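Local structure of hydrolase, NUDIX family (Clostridium perfringens ATCC 13124, 3F6A) at residues R5-S10 / S97-V102; K28-L33 / H134-N139; L57-Y62 / A105-F110. The protein probably hydrolyses a pyrophosphate bond in nucleoside diphosphate derivatives, as Nudix hydrolases typically do. One frame throughout, in Å; residues are numbered along the deposited sequence.

Contact 1: residues R5-S10 / S97-V102; sequences RHFTVS and SHIDFV
Strand 7-10 runs parallel to strand 98-102, F7 beside I99 through S10 beside V102, with axes 4.3 Å apart at closest and crossing at -31°. T8 binds through both its N and its O, to I99 O and F101 N, while H6 O receives I99 N and S10 N gives to F101 O, the zigzag ladder that defines parallel pairing.

The polar chemistry lies on the face carrying T8, S10 and D100. D100 has CG anti to its backbone N (chi1 180°), and its carboxylate swings across to the neighbouring strand. There the hydroxyl of S10 hydrogen-bonds to it with either oxygen in range, OG lying 2.6 Å from OD2 and 2.8 Å from OD1. T8 holds OG1 between its own N and carbonyl carbon (chi1 70°), 2.9 Å from D100 OD1, although I99 O at 3.2 Å from OG1 competes for the same proton. The imidazole of H98 adds a weak bond, ND1 to T8 OG1 at 3.4 Å. S10 OG, and T8 OG1 if its proton goes to D100, would probably help to stabilise the carboxylate's negative charge.

The face carrying F7, V9, I99 and F101 is apolar. F7 and I99 lie side by side and point the same way, CE1 reaching I99 CD1 at 3.5 Å; F7 CD1 also meets CE2 of the obliquely crossing F101 ring at 3.8 Å. V9 on this face packs on helix 43-55. F7 meets F7 of the second subunit edge-to-face, and F101 meets its own counterpart there, so this apolar face contributes to the dimer interface.

A parallel pair at the heart of a mixed sheet, with helix 43-55, which carries much of a sequence matching the Nudix box, against the face bearing V9, is characteristic of the Nudix fold.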
# COMPACT_ATOMS: atom_id res chain seq x y z
N ARG A 5 12.21 3.68 -9.79
CA ARG A 5 12.82 3.13 -8.57
C ARG A 5 12.73 4.03 -7.33
O ARG A 5 13.73 4.29 -6.65
CB ARG A 5 14.29 2.77 -8.85
CG ARG A 5 14.86 3.36 -10.14
CD ARG A 5 14.92 4.89 -10.08
NE ARG A 5 15.73 5.36 -8.96
CZ ARG A 5 16.06 6.63 -8.77
NH1 ARG A 5 15.66 7.57 -9.61
NH2 ARG A 5 16.82 6.97 -7.74
N HIS A 6 11.52 4.47 -7.02
CA HIS A 6 11.24 5.33 -5.88
C HIS A 6 10.39 4.60 -4.85
O HIS A 6 9.59 5.21 -4.15
CB HIS A 6 10.48 6.57 -6.34
CG HIS A 6 11.31 7.55 -7.11
ND1 HIS A 6 10.84 8.21 -8.22
CD2 HIS A 6 12.57 8.00 -6.91
CE1 HIS A 6 11.77 9.03 -8.67
NE2 HIS A 6 12.83 8.92 -7.89
N PHE A 7 10.57 3.29 -4.77
CA PHE A 7 9.78 2.47 -3.86
C PHE A 7 10.65 1.63 -2.94
O PHE A 7 11.56 0.93 -3.40
CB PHE A 7 8.84 1.56 -4.66
CG PHE A 7 7.79 2.32 -5.43
CD1 PHE A 7 6.54 2.55 -4.88
CD2 PHE A 7 8.07 2.82 -6.70
CE1 PHE A 7 5.58 3.29 -5.58
CE2 PHE A 7 7.12 3.55 -7.41
CZ PHE A 7 5.87 3.78 -6.85
N THR A 8 10.37 1.70 -1.65
CA THR A 8 11.11 0.96 -0.64
C THR A 8 10.12 0.31 0.33
O THR A 8 8.92 0.58 0.28
CB THR A 8 12.02 1.90 0.18
OG1 THR A 8 11.20 2.75 1.01
CG2 THR A 8 12.86 2.78 -0.74
N VAL A 9 10.64 -0.55 1.20
CA VAL A 9 9.80 -1.20 2.20
C VAL A 9 10.45 -1.07 3.57
O VAL A 9 11.65 -0.82 3.68
CB VAL A 9 9.57 -2.71 1.90
CG1 VAL A 9 8.90 -2.87 0.55
CG2 VAL A 9 10.90 -3.48 1.95
N SER A 10 9.64 -1.20 4.61
CA SER A 10 10.10 -1.14 5.99
C SER A 10 9.37 -2.26 6.71
O SER A 10 8.22 -2.55 6.40
CB SER A 10 9.73 0.21 6.64
OG SER A 10 10.56 1.25 6.17
N SER A 97 13.58 11.35 -2.93
CA SER A 97 12.20 11.13 -2.54
C SER A 97 11.81 9.70 -2.84
O SER A 97 12.16 9.15 -3.88
CB SER A 97 11.27 12.09 -3.28
OG SER A 97 9.99 12.12 -2.67
N HIS A 98 11.10 9.08 -1.90
CA HIS A 98 10.69 7.70 -2.09
C HIS A 98 9.48 7.33 -1.24
O HIS A 98 9.25 7.89 -0.17
CB HIS A 98 11.84 6.75 -1.75
CG HIS A 98 12.37 6.91 -0.36
ND1 HIS A 98 11.97 6.09 0.68
CD2 HIS A 98 13.27 7.77 0.16
CE1 HIS A 98 12.61 6.45 1.78
NE2 HIS A 98 13.41 7.46 1.49
N ILE A 99 8.72 6.37 -1.75
CA ILE A 99 7.56 5.86 -1.05
C ILE A 99 8.04 4.67 -0.24
O ILE A 99 8.80 3.84 -0.73
CB ILE A 99 6.48 5.39 -2.05
CG1 ILE A 99 5.84 6.61 -2.72
CG2 ILE A 99 5.43 4.54 -1.34
CD1 ILE A 99 4.85 6.25 -3.80
N ASP A 100 7.61 4.59 1.01
CA ASP A 100 8.00 3.48 1.86
C ASP A 100 6.78 2.72 2.33
O ASP A 100 5.94 3.26 3.06
CB ASP A 100 8.81 3.98 3.06
CG ASP A 100 9.23 2.85 3.97
OD1 ASP A 100 10.03 1.99 3.53
OD2 ASP A 100 8.77 2.82 5.13
N PHE A 101 6.68 1.46 1.90
CA PHE A 101 5.57 0.60 2.29
C PHE A 101 5.95 -0.08 3.60
O PHE A 101 6.89 -0.87 3.65
CB PHE A 101 5.30 -0.46 1.21
CG PHE A 101 4.70 0.11 -0.04
CD1 PHE A 101 3.60 0.96 0.02
CD2 PHE A 101 5.22 -0.22 -1.29
CE1 PHE A 101 3.03 1.48 -1.14
CE2 PHE A 101 4.65 0.30 -2.45
CZ PHE A 101 3.56 1.15 -2.38
N VAL A 102 5.19 0.22 4.65
CA VAL A 102 5.46 -0.32 5.98
C VAL A 102 4.67 -1.57 6.33
O VAL A 102 3.45 -1.59 6.22
CB VAL A 102 5.19 0.74 7.05
CG1 VAL A 102 5.56 0.20 8.42
CG2 VAL A 102 5.97 1.99 6.74

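Contact 2: residues K28-L33 / H134-N139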
# COMPACT_ATOMS: atom_id res chain seq x y z
N LYS A 28 23.32 8.23 12.19
CA LYS A 28 23.13 7.77 13.56
C LYS A 28 21.67 7.88 14.01
O LYS A 28 21.27 8.86 14.63
CB LYS A 28 24.02 8.59 14.50
CG LYS A 28 24.63 7.81 15.66
CD LYS A 28 25.52 8.70 16.52
CE LYS A 28 26.36 7.89 17.50
NZ LYS A 28 25.54 7.06 18.42
N LYS A 29 20.87 6.86 13.69
CA LYS A 29 19.46 6.83 14.07
C LYS A 29 18.92 5.41 13.97
O LYS A 29 19.27 4.66 13.05
CB LYS A 29 18.65 7.74 13.14
CG LYS A 29 18.57 7.22 11.71
CD LYS A 29 17.51 7.93 10.88
CE LYS A 29 17.92 9.35 10.52
NZ LYS A 29 17.02 9.90 9.48
N MSE A 30 18.07 5.02 14.92
CA MSE A 30 17.48 3.69 14.91
C MSE A 30 16.32 3.62 13.92
O MSE A 30 15.45 4.50 13.91
CB MSE A 30 16.99 3.32 16.31
CG MSE A 30 18.11 3.25 17.35
SE MSE A 30 19.61 2.15 16.79
CE MSE A 30 18.82 0.43 17.07
N LEU A 31 16.31 2.59 13.08
CA LEU A 31 15.25 2.41 12.08
C LEU A 31 14.86 0.95 11.93
O LEU A 31 15.61 0.04 12.32
CB LEU A 31 15.72 2.93 10.72
CG LEU A 31 16.06 4.42 10.56
CD1 LEU A 31 16.64 4.64 9.17
CD2 LEU A 31 14.81 5.27 10.78
N PRO A 32 13.67 0.70 11.38
CA PRO A 32 13.25 -0.69 11.20
C PRO A 32 14.05 -1.22 10.03
O PRO A 32 14.69 -0.45 9.32
CB PRO A 32 11.77 -0.57 10.88
CG PRO A 32 11.71 0.74 10.14
CD PRO A 32 12.59 1.62 10.99
N LEU A 33 14.04 -2.54 9.83
CA LEU A 33 14.75 -3.12 8.71
C LEU A 33 14.01 -2.68 7.44
O LEU A 33 12.84 -2.30 7.50
CB LEU A 33 14.75 -4.65 8.81
CG LEU A 33 15.22 -5.25 10.14
CD1 LEU A 33 15.47 -6.76 9.97
CD2 LEU A 33 16.50 -4.55 10.58
N HIS A 134 16.97 8.26 22.65
CA HIS A 134 17.21 9.61 22.17
C HIS A 134 17.79 9.59 20.76
O HIS A 134 18.42 10.55 20.31
CB HIS A 134 18.18 10.34 23.11
CG HIS A 134 17.70 10.40 24.53
ND1 HIS A 134 16.50 10.97 24.88
CD2 HIS A 134 18.26 9.96 25.67
CE1 HIS A 134 16.33 10.86 26.19
NE2 HIS A 134 17.39 10.25 26.69
N ASN A 135 17.57 8.48 20.06
CA ASN A 135 18.06 8.34 18.70
C ASN A 135 17.04 7.60 17.84
O ASN A 135 17.39 6.84 16.94
CB ASN A 135 19.41 7.62 18.69
CG ASN A 135 19.30 6.18 19.16
OD1 ASN A 135 18.55 5.88 20.09
ND2 ASN A 135 20.06 5.30 18.54
N ILE A 136 15.76 7.84 18.12
CA ILE A 136 14.66 7.22 17.38
C ILE A 136 13.61 8.28 17.04
O ILE A 136 12.99 8.85 17.94
CB ILE A 136 13.96 6.12 18.20
CG1 ILE A 136 14.99 5.13 18.75
CG2 ILE A 136 12.95 5.39 17.31
CD1 ILE A 136 14.39 4.07 19.65
N GLN A 137 13.43 8.53 15.75
CA GLN A 137 12.44 9.51 15.28
C GLN A 137 11.08 9.19 15.88
O GLN A 137 10.76 8.04 16.12
CB GLN A 137 12.34 9.46 13.76
CG GLN A 137 13.69 9.51 13.07
CD GLN A 137 13.62 9.07 11.62
OE1 GLN A 137 14.64 8.94 10.96
NE2 GLN A 137 12.40 8.85 11.12
N GLU A 138 10.27 10.23 16.11
CA GLU A 138 8.95 10.04 16.69
C GLU A 138 8.02 9.09 15.93
O GLU A 138 7.36 8.24 16.54
CB GLU A 138 8.25 11.39 16.86
CG GLU A 138 9.02 12.39 17.71
CD GLU A 138 9.36 11.86 19.09
OE1 GLU A 138 8.45 11.32 19.75
OE2 GLU A 138 10.53 11.99 19.50
N ASN A 139 7.95 9.22 14.60
CA ASN A 139 7.07 8.36 13.82
C ASN A 139 7.51 6.90 13.87
O ASN A 139 6.70 5.98 13.71
CB ASN A 139 6.95 8.86 12.37
CG ASN A 139 8.24 8.71 11.58
OD1 ASN A 139 9.33 8.84 12.12
ND2 ASN A 139 8.11 8.47 10.28
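M30 and N135 make the central link: the amide N of M30 gives its proton to N135 O at 2.8 Å, tying the start of strand 30-36 to the loop that leads into helix 138-150. Around this bond the selenomethionine side chain settles between two neighbours. Its CB rests on CG1 of I136 at 3.6 Å, and its CG comes to 3.1 Å from N135 ND2, a tight touch of methylene on amide. Bends at chi2 and chi3 then carry the end of the chain away from the 134-139 segment, into a region where L21 and L23 of strand 18-23 also pack against it.

A second grip lies beyond. K29, its chain bent at chi3 (73°), brings NZ to 3.0 Å from Q137 OE1, NZ standing some 24° off the plane of the carbonyl. The lysine CD lies equally near that oxygen, and L31 CD2 meets it from 3.7 Å, so aliphatic groups share the space round the acceptor.

What positions Q137 is its own segment. Standing at the N-cap position of helix 138-150, it extends beyond CG and directs NE2 to N139 OD1 at 3.2 Å, in the amide plane and on a lone pair of the acceptor. N139 is held in turn by S76 and E78 of the second subunit.

The amide of Q137 is therefore used at both ends, accepting from a lysine and donating to an asparagine. This pairing fixes which way round it sits and gives K29 a neutral, dipolar partner, at the end of a polar chain that leads to the dimer contact.

Contact 3: residues L57-Y62 / A105-F110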
# COMPACT_ATOMS: atom_id res chain seq x y z
N LEU A 57 16.99 -13.15 9.82
CA LEU A 57 15.73 -13.64 10.38
C LEU A 57 14.71 -14.14 9.38
O LEU A 57 14.61 -13.64 8.26
CB LEU A 57 15.05 -12.54 11.21
CG LEU A 57 15.75 -11.95 12.43
CD1 LEU A 57 14.92 -10.80 12.98
CD2 LEU A 57 15.94 -13.03 13.49
N ASN A 58 13.95 -15.14 9.81
CA ASN A 58 12.84 -15.69 9.04
C ASN A 58 11.67 -14.98 9.72
O ASN A 58 11.59 -14.98 10.94
CB ASN A 58 12.72 -17.20 9.25
CG ASN A 58 13.67 -17.99 8.39
OD1 ASN A 58 14.00 -19.13 8.70
ND2 ASN A 58 14.10 -17.40 7.28
N VAL A 59 10.78 -14.38 8.95
CA VAL A 59 9.66 -13.67 9.55
C VAL A 59 8.29 -14.10 9.04
O VAL A 59 8.17 -14.86 8.07
CB VAL A 59 9.78 -12.14 9.33
CG1 VAL A 59 11.01 -11.60 10.04
CG2 VAL A 59 9.85 -11.83 7.84
N THR A 60 7.25 -13.62 9.72
CA THR A 60 5.88 -13.89 9.34
C THR A 60 5.16 -12.55 9.28
O THR A 60 4.85 -11.95 10.30
CB THR A 60 5.18 -14.80 10.36
OG1 THR A 60 5.72 -16.13 10.25
CG2 THR A 60 3.67 -14.85 10.10
N LEU A 61 4.92 -12.08 8.06
CA LEU A 61 4.25 -10.80 7.87
C LEU A 61 2.79 -10.85 8.31
O LEU A 61 2.09 -11.83 8.06
CB LEU A 61 4.32 -10.39 6.40
CG LEU A 61 5.69 -10.19 5.76
CD1 LEU A 61 5.52 -9.98 4.26
CD2 LEU A 61 6.39 -9.00 6.39
N TYR A 62 2.34 -9.79 8.97
CA TYR A 62 0.96 -9.71 9.39
C TYR A 62 0.17 -9.57 8.09
O TYR A 62 0.43 -8.65 7.30
CB TYR A 62 0.75 -8.48 10.28
CG TYR A 62 -0.69 -8.20 10.61
CD1 TYR A 62 -1.45 -9.10 11.37
CD2 TYR A 62 -1.30 -7.01 10.18
CE1 TYR A 62 -2.78 -8.83 11.68
CE2 TYR A 62 -2.63 -6.74 10.49
CZ TYR A 62 -3.36 -7.65 11.24
OH TYR A 62 -4.67 -7.39 11.53
N ALA A 105 5.55 -7.56 11.30
CA ALA A 105 5.73 -9.00 11.25
C ALA A 105 6.21 -9.56 12.59
O ALA A 105 6.50 -8.81 13.52
CB ALA A 105 6.74 -9.35 10.17
N THR A 106 6.30 -10.88 12.66
CA THR A 106 6.75 -11.56 13.86
C THR A 106 7.93 -12.47 13.51
O THR A 106 8.12 -12.81 12.34
CB THR A 106 5.63 -12.43 14.46
OG1 THR A 106 5.22 -13.40 13.48
CG2 THR A 106 4.43 -11.58 14.86
N THR A 107 8.71 -12.84 14.52
CA THR A 107 9.84 -13.75 14.35
C THR A 107 9.96 -14.55 15.65
O THR A 107 9.44 -14.14 16.68
CB THR A 107 11.15 -12.99 14.04
OG1 THR A 107 12.11 -13.89 13.47
CG2 THR A 107 11.73 -12.36 15.29
N THR A 108 10.64 -15.70 15.59
CA THR A 108 10.76 -16.57 16.76
C THR A 108 11.82 -16.30 17.83
O THR A 108 11.57 -16.55 19.01
CB THR A 108 10.91 -18.03 16.30
OG1 THR A 108 12.07 -18.15 15.48
CG2 THR A 108 9.69 -18.47 15.51
N SER A 109 12.99 -15.79 17.45
CA SER A 109 14.03 -15.53 18.44
C SER A 109 14.67 -14.15 18.35
O SER A 109 14.64 -13.52 17.30
CB SER A 109 15.13 -16.59 18.34
OG SER A 109 15.76 -16.53 17.08
N PHE A 110 15.25 -13.71 19.46
CA PHE A 110 15.90 -12.41 19.53
C PHE A 110 17.26 -12.45 18.86
O PHE A 110 17.83 -11.41 18.55
CB PHE A 110 16.10 -11.98 20.98
CG PHE A 110 14.84 -11.64 21.70
CD1 PHE A 110 13.98 -10.66 21.21
CD2 PHE A 110 14.52 -12.26 22.91
CE1 PHE A 110 12.83 -10.30 21.91
CE2 PHE A 110 13.38 -11.90 23.62
CZ PHE A 110 12.53 -10.92 23.11
O HOH W 1 11.41 -17.32 12.79
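A105 faces L61 as an antiparallel non-hydrogen-bonded pair, and its methyl group is wedged close to the opposing strand: CB lies 3.2 Å from T60 O and 3.8 Å from L61 CD2. V59 approaches the same methyl more loosely. On this side L61 and V59 also reach helix 43-55, so A105 belongs to the apolar layer between sheet and helix.

T106 comes next, in the hydrogen-bonded pair with T60. Its O takes the proton of T60 N at 2.9 Å; its N returns one to T60 O at 3.0 Å. On the face carrying T60 and T106, OG1 of T106 lies 3.4 Å from T60 CB.

At T107 a hydroxyl takes over from the backbone. With OG1 anti to its own N (chi1 -162°), the side chain reaches across and donates to N58 O at 2.8 Å. The L57 side chain lies roughly at right angles to that of T107, its CD2 near the hydroxyl.

T108 continues the link through water: its OG1 is hydrogen-bonded to a molecule that donates to N58 O over 3.0 Å. Further on, F110 turns to W124, meeting it edge-to-face.

N58 O consequently receives two donors, a threonine hydroxyl and a water. Beyond the T60-T106 pair, side-chain and water bonds thus carry on the joining of the two segments.

Contacts 1 and 3 each pair strands of one sheet, whereas contact 2 sets helix 138-150 against the same sheet. The two strand pairings share strand 98-106, near its start and its end, with centres about 21 Å apart on opposite sides of the chain's centre; strand 7-15 pairs with it in contact 1, strand 60-61 in contact 3. Contact 2, about 17 Å from contact 1 between centres, touches it where P32 packs on S10. Along the chain, segments of contact 1 alternate with those of both others, whereas both segments of contact 3 fall between those of contact 2. The sheet face with F7 and F101 and the start of helix 138-150 both take part in the dimer.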